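Local coordinates for protein gamma-glutamyltransferase 1 Threonine peptidase. MEROPS family T03 (Pseudomonas nitroreducens, PDB 7D9X) that transfers the gamma-glutamyl group of donors such as glutathione to amino acids or peptides, or hydrolyses glutathione, as a member of the Ntn-hydrolase clan, at residues B[164-169]-B[180-185]. The protein carries 1 engineered substitution. Sequence-based numbering, arbitrary orientation.
Sequences MGDIQA and ASDPRG. With GBL (gamma-butyrolactone), chain H.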
ATOM      1  N   MET B 164       3.855  11.688  -5.184  1.00 32.67           N
ATOM      2  CA  MET B 164       3.868  11.275  -3.781  1.00 32.41           C
ATOM      3  C   MET B 164       2.463  10.831  -3.360  1.00 31.10           C
ATOM      4  O   MET B 164       1.732  11.516  -2.631  1.00 30.12           O
ATOM      5  CB  MET B 164       4.384  12.387  -2.881  1.00 35.91           C
ATOM      6  CG  MET B 164       4.720  11.863  -1.489  1.00 38.39           C
ATOM      7  SD  MET B 164       5.533  12.989  -0.431  1.00 41.78           S
ATOM      8  CE  MET B 164       7.138  13.165  -1.285  1.00 33.38           C
ATOM      9  N   GLY B 165       2.101   9.638  -3.827  1.00 29.89           N
ATOM     10  CA  GLY B 165       0.839   9.026  -3.452  1.00 26.68           C
ATOM     11  C   GLY B 165      -0.203   9.139  -4.538  1.00 28.45           C
ATOM     12  O   GLY B 165      -0.015   9.762  -5.585  1.00 28.15           O
ATOM     13  N   ASP B 166      -1.341   8.505  -4.251  1.00 24.65           N
ATOM     14  CA  ASP B 166      -2.527   8.492  -5.104  1.00 25.50           C
ATOM     15  C   ASP B 166      -3.683   8.207  -4.155  1.00 24.28           C
ATOM     16  O   ASP B 166      -4.208   7.081  -4.136  1.00 23.46           O
ATOM     17  CB  ASP B 166      -2.406   7.468  -6.220  1.00 26.67           C
ATOM     18  CG  ASP B 166      -3.497   7.626  -7.274  1.00 30.91           C
ATOM     19  OD1 ASP B 166      -4.328   8.553  -7.174  1.00 30.52           O
ATOM     20  OD2 ASP B 166      -3.510   6.832  -8.244  1.00 30.49           O
ATOM     21  N   ILE B 167      -4.025   9.208  -3.322  1.00 24.51           N
ATOM     22  CA  ILE B 167      -5.052   9.027  -2.308  1.00 21.12           C
ATOM     23  C   ILE B 167      -6.383   8.783  -2.990  1.00 23.56           C
ATOM     24  O   ILE B 167      -6.781   9.517  -3.905  1.00 24.18           O
ATOM     25  CB  ILE B 167      -5.117  10.267  -1.406  1.00 24.85           C
ATOM     26  CG1 ILE B 167      -3.859  10.430  -0.523  1.00 29.01           C
ATOM     27  CG2 ILE B 167      -6.335  10.195  -0.494  1.00 24.38           C
ATOM     28  CD1 ILE B 167      -3.803   9.459   0.664  1.00 29.30           C
ATOM     29  N   GLN B 168      -7.098   7.772  -2.519  1.00 21.77           N
ATOM     30  CA  GLN B 168      -8.485   7.509  -2.913  1.00 20.93           C
ATOM     31  C   GLN B 168      -9.291   7.492  -1.621  1.00 20.99           C
ATOM     32  O   GLN B 168      -9.077   6.634  -0.757  1.00 20.58           O
ATOM     33  CB  GLN B 168      -8.612   6.213  -3.677  1.00 22.67           C
ATOM     34  CG  GLN B 168      -7.771   6.148  -4.946  1.00 22.18           C
ATOM     35  CD  GLN B 168      -8.200   7.160  -5.990  1.00 26.31           C
ATOM     36  OE1 GLN B 168      -9.381   7.481  -6.134  1.00 25.54           O
ATOM     37  NE2 GLN B 168      -7.231   7.664  -6.729  1.00 27.67           N
ATOM     38  N   ALA B 169     -10.183   8.471  -1.459  1.00 23.61           N
ATOM     39  CA  ALA B 169     -10.841   8.699  -0.182  1.00 21.79           C
ATOM     40  C   ALA B 169     -12.350   8.858  -0.349  1.00 22.48           C
ATOM     41  O   ALA B 169     -12.840   9.289  -1.395  1.00 22.20           O
ATOM     42  CB  ALA B 169     -10.294   9.942   0.513  1.00 23.80           C
ATOM     43  N   ALA B 180     -12.986  11.638  -3.231  1.00 24.00           N
ATOM     44  CA  ALA B 180     -11.868  12.407  -3.755  1.00 26.78           C
ATOM     45  C   ALA B 180     -10.864  11.438  -4.348  1.00 24.41           C
ATOM     46  O   ALA B 180     -10.496  10.457  -3.698  1.00 25.66           O
ATOM     47  CB  ALA B 180     -11.213  13.249  -2.664  1.00 31.56           C
ATOM     48  N   SER B 181     -10.447  11.704  -5.588  1.00 27.58           N
ATOM     49  CA  SER B 181      -9.425  10.925  -6.284  1.00 28.22           C
ATOM     50  C   SER B 181      -8.235  11.844  -6.523  1.00 27.69           C
ATOM     51  O   SER B 181      -8.390  12.920  -7.100  1.00 29.03           O
ATOM     52  CB  SER B 181      -9.947  10.362  -7.603  1.00 29.00           C
ATOM     53  OG  SER B 181     -11.012   9.426  -7.383  1.00 30.03           O
ATOM     54  N   ASP B 182      -7.062  11.418  -6.081  1.00 27.20           N
ATOM     55  CA  ASP B 182      -5.885  12.264  -6.127  1.00 28.16           C
ATOM     56  C   ASP B 182      -5.674  12.820  -7.536  1.00 29.34           C
ATOM     57  O   ASP B 182      -5.655  12.049  -8.511  1.00 28.18           O
ATOM     58  CB  ASP B 182      -4.661  11.446  -5.703  1.00 26.82           C
ATOM     59  CG  ASP B 182      -3.582  12.288  -5.074  1.00 25.40           C
ATOM     60  OD1 ASP B 182      -3.205  13.325  -5.672  1.00 27.60           O
ATOM     61  OD2 ASP B 182      -3.092  11.892  -3.991  1.00 25.60           O
ATOM     62  N   PRO B 183      -5.495  14.134  -7.686  1.00 29.46           N
ATOM     63  CA  PRO B 183      -5.156  14.673  -9.016  1.00 30.14           C
ATOM     64  C   PRO B 183      -3.835  14.137  -9.548  1.00 35.21           C
ATOM     65  O   PRO B 183      -3.566  14.236 -10.759  1.00 34.85           O
ATOM     66  CB  PRO B 183      -5.077  16.194  -8.787  1.00 35.69           C
ATOM     67  CG  PRO B 183      -5.668  16.438  -7.416  1.00 39.56           C
ATOM     68  CD  PRO B 183      -5.441  15.169  -6.635  1.00 32.30           C
ATOM     69  N   ARG B 184      -2.987  13.586  -8.673  1.00 30.47           N
ATOM     70  CA  ARG B 184      -1.721  13.011  -9.115  1.00 31.33           C
ATOM     71  C   ARG B 184      -1.910  11.799 -10.007  1.00 32.11           C
ATOM     72  O   ARG B 184      -0.998  11.476 -10.777  1.00 32.91           O
ATOM     73  CB  ARG B 184      -0.874  12.613  -7.913  1.00 30.58           C
ATOM     74  CG  ARG B 184      -0.370  13.782  -7.083  1.00 31.95           C
ATOM     75  CD  ARG B 184       0.122  13.285  -5.740  1.00 30.52           C
ATOM     76  NE  ARG B 184       0.564  14.345  -4.843  1.00 31.62           N
ATOM     77  CZ  ARG B 184      -0.238  15.084  -4.090  1.00 31.95           C
ATOM     78  NH1 ARG B 184      -1.559  14.900  -4.127  1.00 28.95           N
ATOM     79  NH2 ARG B 184       0.283  16.009  -3.298  1.00 32.03           N
ATOM     80  N   GLY B 185      -3.057  11.111  -9.906  1.00 27.38           N
ATOM     81  CA  GLY B 185      -3.285   9.926 -10.704  1.00 30.00           C
ATOM     82  C   GLY B 185      -4.495  10.032 -11.604  1.00 28.78           C
ATOM     83  O   GLY B 185      -4.995  11.132 -11.846  1.00 31.25           O
TER
HETATM   84  CA  GBL H 603       3.251   5.870  -5.585  1.00 41.75           C
HETATM   85  C   GBL H 603       3.132   5.219  -6.876  1.00 47.73           C
HETATM   86  O   GBL H 603       3.298   4.071  -7.146  1.00 51.34           O
HETATM   87  CB  GBL H 603       2.441   7.118  -5.706  1.00 33.10           C
HETATM   88  CG  GBL H 603       1.739   7.015  -7.190  1.00 40.46           C
HETATM   89  OD  GBL H 603       2.735   6.244  -7.832  1.00 49.38           O
HETATM   90  O   HOH W   1      -6.223   9.337  -8.800  1.00 25.75           O
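Asp182 reaches across to Ile167 just outside the hairpin, where strand 168-173 begins and strand 176-181 ends, and its carboxylate is shared out oxygen by oxygen. With CG anti to the backbone N (chi1 -152°), Asp182 OD2 turns its anti lone pair to Ile167 N at 2.9 Å, while Asp182 N returns a bond to Ile167 O, also 2.9 Å. Asp182 OD1 binds within its own segment: its syn lone pair takes Arg184 NH1 at 2.8 Å, edge-on in the guanidinium plane, and Arg184 N, on the anti side and 30° out of the carboxylate plane, closes an Asx turn inside the type I turn 182-185. Replacing Asp182 by an alanine would probably leave Ile167 N without its acceptor and Arg123 and Arg184 without this carboxylate. Gln168 is bent at chi2 (-65°), folding its amide back so that Gln168 OE1 accepts from Ser181 OG at 2.8 Å on an in-plane lone pair; Gln168 NE2 bonds only weakly to Asp166 OD1. A water accepts from Gln168 NE2 and donates to Asp166 OD1 and Asp182 O. Beyond, Ala169 and Ala180 form an antiparallel hydrogen-bonded pair. Gly165, in the loop leading into strand 168-173, lines the gamma-butyrolactone pocket, its N 3.2 Å from ligand CB. Arg123 salt-bridges Asp182 OD2, and Asp137 Arg184. Strand 168-173 lies between 84-90 and 176-181, with Ile167 packed on helices 97-109 and 115-120.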